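Local coordinates for hypothetical protein lpg0944 (Legionella pneumophila subsp. pneumophila str. Philadelphia 1, PDB 4RXV) that is of unknown function but carries in this N-terminal part a RavJ-type peptidase domain of the CA clan, consistent with a cysteine-protease-like fold, at residues E156-A160 against E161-I165; L185-K189 against E190-Y194. All coordinates share one frame; numbering follows the deposited sequence. Where two conformers were deposited one is given.

Contact 1 (E156-A160 against E161-I165); sequences EQLTA and EVFPI
Leu158 reaches forward along the chain to Val162 and Phe163. Its CG stands anti to the backbone N (chi1 178°), which sends the two methyls towards the residues that close the turn. Leu158 CD1 lies 3.6 Å from Val162 O and also packs on the methyl CG2 of Val162. Leu158 CD2 lies 4.1 Å from Phe163 CD1, at the ring edge near its plane. The leucine therefore touches the rim of the phenylalanine and is not laid over a face.

Val162 turns its CG2 back over the turn, 3.5 Å from Thr159 O. The same methyl lies 3.6 Å from Thr159 N. That backbone N is buried here and has no hydrogen-bond partner anywhere in the model. Thr159 and Glu161 bring their polar ends together. The modelled spacing there is too tight for its details to be trusted.

The backbone closes as a short 3-10 turn. Val162 N gives a hydrogen bond to Thr159 O at 3.0 Å. Phe163 N gives a second to Ala160 O at 3.2 Å. The CB of Phe163 also lies close to Ala160 O, at 3.4 Å.

The turn belongs to the surface loop between strands 136-146 and 168-170. Leu158 and Phe163 both rest on Leu143 of strand 136-146, and Phe199 meets the Phe163 ring edge-to-face.

Contact 2 (L185-K189 against E190-Y194); sequences LAIPK and EQFAY
A short 3-10 segment, Lys189 to Gln191, closed by two successive backbone bonds, brings Ile187 and Pro188 against Gln191 and Phe192. Gln191 N binds Pro188 O at 2.9 Å, and Phe192 N binds Lys189 O at 3.1 Å. Lys189 O also accepts from Asn195 ND2, so two donors hold this carbonyl.

Gln191 runs back beside the residues before the turn. Its CB packs on Ile187 CG1 at 3.6 Å. The place of its amide is provisional, because it rests on one of two modelled conformers. In that conformer the chain is extended beyond CG, which carries the amide past the proline ring, with Gln191 OE1 3.5 Å from Pro188 CD. NE2 then passes near the CG2 methyl of Ile187, but its hydrogen bond goes to Glu182 O.

Lys189 and Glu190 form a salt bridge between neighbours in sequence. The lysine chain is extended until it bends at chi4 (-58°), which turns NZ towards the glutamate. The glutamate bends at chi2. Lys189 NZ meets OE2 of Glu190 at 2.9 Å on its syn side, 34° out of the carboxylate plane. The other oxygen, OE1, lies against Pro188 CB.

On the buried side, Ile187 CD1 approaches Phe192 CB at 4.3 Å and comes to the phenylalanine ring obliquely. One face of that ring is crossed by Tyr194 N, 3.6 Å above its centre. Ile187, Lys189 and Phe192 all touch Ile169 of strand 168-170. Just before the turn, Ala186 and Ile187 share Ile169 as their partner across the strands, which fits a G1 beta bulge. The corner of the chain falls at Ala186, ahead of the 3-10 turn.

How the contacts relate
Both contacts are 3-10 turns. Contact 1 lies on the surface, its centre about 20 Å from the centre of the chain. Contact 2 is partly buried, its centre about 13 Å from the centre of the chain. The centres of the two contacts are about 15 Å apart, and Phe163 CD2 touches Lys189 CD at 4.3 Å. Contact 1 rests its apolar side on strand 136-146, while contact 2 packs on its sheet neighbour, strand 168-170, so both turns border the same antiparallel sheet. Chemistry differs with place. Contact 1 relies mainly on a small apolar cluster, while contact 2 adds a salt bridge to a buried isoleucine and phenylalanine.

Contact 1 (E156-A160 against E161-I165)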
ATOM      1  N   GLU A 156      15.710   5.864 -15.435  1.00 12.11           N
ATOM      2  CA  GLU A 156      15.441   7.243 -15.061  1.00 12.06           C
ATOM      3  C   GLU A 156      14.722   7.255 -13.700  1.00 13.83           C
ATOM      4  O   GLU A 156      13.883   6.404 -13.419  1.00 14.80           O
ATOM      5  CB  GLU A 156      14.576   7.942 -16.102  1.00 12.12           C
ATOM      6  CG  GLU A 156      14.455   9.414 -15.835  1.00 13.54           C
ATOM      7  CD  GLU A 156      13.789  10.200 -16.951  1.00 15.53           C
ATOM      8  OE1 GLU A 156      13.743  11.443 -16.816  1.00 19.88           O
ATOM      9  OE2 GLU A 156      13.299   9.614 -17.947  1.00 14.43           O
ATOM     10  N   GLN A 157      15.067   8.209 -12.839  1.00 13.14           N
ATOM     11  CA  GLN A 157      14.401   8.343 -11.551  1.00 14.24           C
ATOM     12  C   GLN A 157      13.210   9.287 -11.619  1.00 12.66           C
ATOM     13  O   GLN A 157      13.164  10.239 -12.420  1.00 13.41           O
ATOM     14  CB  GLN A 157      15.385   8.842 -10.506  1.00 16.66           C
ATOM     15  CG  GLN A 157      16.381   7.799 -10.068  1.00 20.73           C
ATOM     16  CD  GLN A 157      17.379   8.373  -9.091  1.00 26.50           C
ATOM     17  OE1 GLN A 157      17.890   9.477  -9.293  1.00 30.11           O
ATOM     18  NE2 GLN A 157      17.656   7.639  -8.018  1.00 28.00           N
ATOM     19  N   LEU A 158      12.247   8.997 -10.755  1.00 12.04           N
ATOM     20  CA  LEU A 158      11.141   9.874 -10.483  1.00 11.16           C
ATOM     21  C   LEU A 158      11.590  10.901  -9.443  1.00 11.92           C
ATOM     22  O   LEU A 158      12.067  10.545  -8.356  1.00 12.25           O
ATOM     23  CB  LEU A 158       9.962   9.052  -9.987  1.00 11.39           C
ATOM     24  CG  LEU A 158       8.702   9.830  -9.597  1.00 11.84           C
ATOM     25  CD1 LEU A 158       8.054  10.503 -10.781  1.00 14.83           C
ATOM     26  CD2 LEU A 158       7.699   8.910  -8.930  1.00 12.30           C
ATOM     27  N   THR A 159      11.443  12.173  -9.796  1.00 12.88           N
ATOM     28  CA  THR A 159      11.751  13.306  -8.934  1.00 15.02           C
ATOM     29  C   THR A 159      10.585  14.291  -9.000  1.00 13.44           C
ATOM     30  O   THR A 159       9.685  14.135  -9.820  1.00 13.35           O
ATOM     31  CB  THR A 159      13.001  14.003  -9.403  1.00 19.56           C
ATOM     32  OG1 THR A 159      12.781  14.424 -10.743  1.00 20.93           O
ATOM     33  CG2 THR A 159      14.186  13.057  -9.358  1.00 21.05           C
ATOM     34  N   ALA A 160      10.623  15.322  -8.166  1.00 13.87           N
ATOM     35  CA  ALA A 160       9.507  16.242  -8.056  1.00 14.91           C
ATOM     36  C   ALA A 160       9.165  16.904  -9.386  1.00 15.77           C
ATOM     37  O   ALA A 160       7.992  17.164  -9.666  1.00 18.83           O
ATOM     38  CB  ALA A 160       9.800  17.293  -7.000  1.00 17.15           C
ATOM     39  N   GLU A 161      10.169  17.189 -10.211  1.00 16.67           N
ATOM     40  CA  GLU A 161       9.898  17.951 -11.433  1.00 19.03           C
ATOM     41  C   GLU A 161       9.268  17.097 -12.535  1.00 18.59           C
ATOM     42  O   GLU A 161       8.853  17.630 -13.560  1.00 20.31           O
ATOM     43  CB  GLU A 161      11.145  18.690 -11.946  1.00 25.32           C
ATOM     44  CG  GLU A 161      12.202  17.815 -12.571  1.00 30.08           C
ATOM     45  CD  GLU A 161      13.124  17.181 -11.549  1.00 37.88           C
ATOM     46  OE1 GLU A 161      14.159  16.612 -11.964  1.00 40.49           O
ATOM     47  OE2 GLU A 161      12.826  17.254 -10.336  1.00 37.00           O
ATOM     48  N   VAL A 162       9.194  15.783 -12.322  1.00 16.40           N
ATOM     49  CA  VAL A 162       8.473  14.903 -13.251  1.00 16.08           C
ATOM     50  C   VAL A 162       7.340  14.148 -12.524  1.00 15.69           C
ATOM     51  O   VAL A 162       6.918  13.078 -12.947  1.00 17.63           O
ATOM     52  CB  VAL A 162       9.448  13.948 -14.026  1.00 16.52           C
ATOM     53  CG1 VAL A 162      10.375  14.760 -14.935  1.00 17.05           C
ATOM     54  CG2 VAL A 162      10.273  13.085 -13.100  1.00 16.31           C
ATOM     55  N   PHE A 163       6.827  14.747 -11.445  1.00 15.12           N
ATOM     56  CA  PHE A 163       5.713  14.195 -10.648  1.00 14.10           C
ATOM     57  C   PHE A 163       4.444  14.981 -11.022  1.00 13.36           C
ATOM     58  O   PHE A 163       4.351  16.171 -10.727  1.00 14.84           O
ATOM     59  CB  PHE A 163       6.051  14.388  -9.179  1.00 14.60           C
ATOM     60  CG  PHE A 163       5.234  13.573  -8.207  1.00 13.25           C
ATOM     61  CD1 PHE A 163       5.394  12.213  -8.096  1.00 13.03           C
ATOM     62  CD2 PHE A 163       4.388  14.200  -7.313  1.00 13.58           C
ATOM     63  CE1 PHE A 163       4.686  11.494  -7.152  1.00 13.02           C
ATOM     64  CE2 PHE A 163       3.689  13.472  -6.351  1.00 13.73           C
ATOM     65  CZ  PHE A 163       3.853  12.140  -6.266  1.00 13.11           C
ATOM     66  N   PRO A 164       3.464  14.334 -11.679  1.00 13.72           N
ATOM     67  CA  PRO A 164       2.348  15.104 -12.239  1.00 15.27           C
ATOM     68  C   PRO A 164       1.507  15.839 -11.215  1.00 14.97           C
ATOM     69  O   PRO A 164       1.314  15.331 -10.105  1.00 14.51           O
ATOM     70  CB  PRO A 164       1.496  14.031 -12.916  1.00 17.14           C
ATOM     71  CG  PRO A 164       2.456  12.965 -13.256  1.00 16.03           C
ATOM     72  CD  PRO A 164       3.431  12.935 -12.130  1.00 14.41           C
ATOM     73  N   ILE A 165       0.987  16.997 -11.625  1.00 16.17           N
ATOM     74  CA  ILE A 165      -0.018  17.720 -10.863  1.00 16.81           C
ATOM     75  C   ILE A 165      -1.183  16.787 -10.621  1.00 15.00           C
ATOM     76  O   ILE A 165      -1.650  16.118 -11.536  1.00 17.34           O
ATOM     77  CB  ILE A 165      -0.549  18.974 -11.641  1.00 20.95           C
ATOM     78  CG1 ILE A 165       0.556  20.007 -11.828  1.00 22.48           C
ATOM     79  CG2 ILE A 165      -1.733  19.621 -10.918  1.00 23.02           C
ATOM     80  CD1 ILE A 165       0.193  21.139 -12.784  1.00 25.48           C
TER

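Contact 2 (L185-K189 against E190-Y194)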
ATOM      1  N   LEU A 185      -3.270   7.908   2.860  1.00  7.46           N
ATOM      2  CA  LEU A 185      -4.233   7.215   1.995  1.00  7.85           C
ATOM      3  C   LEU A 185      -4.890   8.205   1.025  1.00  7.70           C
ATOM      4  O   LEU A 185      -5.913   8.830   1.338  1.00  8.05           O
ATOM      5  CB  LEU A 185      -5.279   6.462   2.812  1.00  7.72           C
ATOM      6  CG  LEU A 185      -4.725   5.374   3.750  1.00  7.76           C
ATOM      7  CD1 LEU A 185      -5.833   4.698   4.524  1.00  9.06           C
ATOM      8  CD2 LEU A 185      -3.881   4.330   2.986  1.00  8.25           C
ATOM      9  N   ALA A 186      -4.308   8.296  -0.175  1.00  8.22           N
ATOM     10  CA  ALA A 186      -4.792   9.101  -1.289  1.00  9.00           C
ATOM     11  C   ALA A 186      -4.698  10.587  -0.972  1.00  9.08           C
ATOM     12  O   ALA A 186      -5.705  11.305  -0.940  1.00 10.37           O
ATOM     13  CB  ALA A 186      -6.184   8.683  -1.705  1.00  9.95           C
ATOM     14  N   ILE A 187      -3.466  11.036  -0.730  1.00  8.60           N
ATOM     15  CA  ILE A 187      -3.200  12.412  -0.348  1.00  8.88           C
ATOM     16  C   ILE A 187      -2.065  13.004  -1.181  1.00  8.43           C
ATOM     17  O   ILE A 187      -1.215  12.289  -1.707  1.00  8.80           O
ATOM     18  CB  ILE A 187      -2.882  12.553   1.197  1.00  9.85           C
ATOM     19  CG1 ILE A 187      -1.429  12.174   1.628  1.00 12.34           C
ATOM     20  CG2 ILE A 187      -3.918  11.823   2.037  1.00 10.63           C
ATOM     21  CD1 ILE A 187      -0.984  10.802   1.378  1.00 12.33           C
ATOM     22  N   PRO A 188      -2.051  14.325  -1.327  1.00  8.95           N
ATOM     23  CA  PRO A 188      -0.938  14.968  -2.027  1.00  9.60           C
ATOM     24  C   PRO A 188       0.358  14.914  -1.245  1.00  9.61           C
ATOM     25  O   PRO A 188       0.360  14.745  -0.023  1.00 10.14           O
ATOM     26  CB  PRO A 188      -1.409  16.413  -2.208  1.00 11.08           C
ATOM     27  CG  PRO A 188      -2.401  16.608  -1.117  1.00 12.65           C
ATOM     28  CD  PRO A 188      -3.045  15.302  -0.851  1.00 10.04           C
ATOM     29  N   LYS A 189       1.480  15.100  -1.939  1.00 10.44           N
ATOM     30  CA  LYS A 189       2.782  14.982  -1.301  1.00 11.05           C
ATOM     31  C   LYS A 189       2.972  15.901  -0.109  1.00 10.46           C
ATOM     32  O   LYS A 189       3.637  15.523   0.838  1.00 11.25           O
ATOM     33  CB  LYS A 189       3.907  15.190  -2.316  1.00 12.43           C
ATOM     34  CG  LYS A 189       3.979  16.567  -2.932  1.00 14.69           C
ATOM     35  CD  LYS A 189       5.150  16.664  -3.903  1.00 18.15           C
ATOM     36  CE  LYS A 189       5.440  18.100  -4.310  1.00 23.36           C
ATOM     37  NZ  LYS A 189       4.255  18.752  -4.928  1.00 28.07           N
ATOM     38  N   GLU A 190       2.347  17.070  -0.114  1.00 11.68           N
ATOM     39  CA  GLU A 190       2.496  17.984   1.014  1.00 12.89           C
ATOM     40  C   GLU A 190       1.955  17.431   2.323  1.00 12.88           C
ATOM     41  O   GLU A 190       2.378  17.883   3.397  1.00 15.47           O
ATOM     42  CB  GLU A 190       1.814  19.309   0.703  1.00 15.44           C
ATOM     43  CG  GLU A 190       2.506  20.104  -0.370  1.00 17.32           C
ATOM     44  CD  GLU A 190       2.179  19.654  -1.787  1.00 18.25           C
ATOM     45  OE1 GLU A 190       1.194  18.901  -2.017  1.00 17.67           O
ATOM     46  OE2 GLU A 190       2.923  20.090  -2.689  1.00 21.15           O
ATOM     47  N   GLN A 191       0.949  16.541   2.201  0.52 12.26           N
ATOM     48  CA  GLN A 191       0.268  15.847   3.314  0.52 10.30           C
ATOM     49  C   GLN A 191       0.980  14.539   3.730  0.52  9.61           C
ATOM     50  O   GLN A 191       0.666  13.997   4.789  0.52 10.65           O
ATOM     51  CB  GLN A 191      -1.228  15.512   2.980  0.52 10.55           C
ATOM     52  CG  GLN A 191      -2.293  16.667   3.141  0.52 12.58           C
ATOM     53  CD  GLN A 191      -3.769  16.304   2.727  0.52 11.29           C
ATOM     54  OE1 GLN A 191      -4.354  17.009   1.879  0.52 12.73           O
ATOM     55  NE2 GLN A 191      -4.385  15.258   3.373  0.52 12.02           N
ATOM     56  N   PHE A 192       1.928  14.030   2.936  1.00  9.08           N
ATOM     57  CA  PHE A 192       2.425  12.664   3.113  1.00  8.73           C
ATOM     58  C   PHE A 192       3.416  12.547   4.268  1.00  8.47           C
ATOM     59  O   PHE A 192       4.352  13.324   4.363  1.00 10.11           O
ATOM     60  CB  PHE A 192       3.024  12.203   1.778  1.00  8.98           C
ATOM     61  CG  PHE A 192       3.718  10.849   1.819  1.00  8.11           C
ATOM     62  CD1 PHE A 192       3.135   9.738   2.419  1.00  8.27           C
ATOM     63  CD2 PHE A 192       4.939  10.689   1.200  1.00  8.41           C
ATOM     64  CE1 PHE A 192       3.789   8.524   2.441  1.00  8.25           C
ATOM     65  CE2 PHE A 192       5.587   9.471   1.212  1.00  8.59           C
ATOM     66  CZ  PHE A 192       5.009   8.389   1.810  1.00  8.83           C
ATOM     67  N   ALA A 193       3.214  11.533   5.101  1.00  8.83           N
ATOM     68  CA  ALA A 193       4.040  11.284   6.280  1.00  9.84           C
ATOM     69  C   ALA A 193       5.526  11.252   5.981  1.00  9.51           C
ATOM     70  O   ALA A 193       6.303  11.693   6.806  1.00 11.35           O
ATOM     71  CB  ALA A 193       3.648   9.961   6.897  1.00 11.52           C
ATOM     72  N   TYR A 194       5.914  10.655   4.859  1.00  8.74           N
ATOM     73  CA  TYR A 194       7.338  10.446   4.555  1.00  9.44           C
ATOM     74  C   TYR A 194       7.751  11.273   3.340  1.00  9.70           C
ATOM     75  O   TYR A 194       8.525  10.832   2.486  1.00 10.31           O
ATOM     76  CB  TYR A 194       7.646   8.958   4.357  1.00  9.68           C
ATOM     77  CG  TYR A 194       7.134   8.053   5.450  1.00  8.85           C
ATOM     78  CD1 TYR A 194       7.359   8.321   6.799  1.00  8.91           C
ATOM     79  CD2 TYR A 194       6.430   6.911   5.135  1.00  8.79           C
ATOM     80  CE1 TYR A 194       6.865   7.492   7.801  1.00  8.89           C
ATOM     81  CE2 TYR A 194       5.949   6.059   6.127  1.00  8.42           C
ATOM     82  CZ  TYR A 194       6.175   6.351   7.450  1.00  8.60           C
ATOM     83  OH  TYR A 194       5.657   5.473   8.382  1.00  8.39           O
TER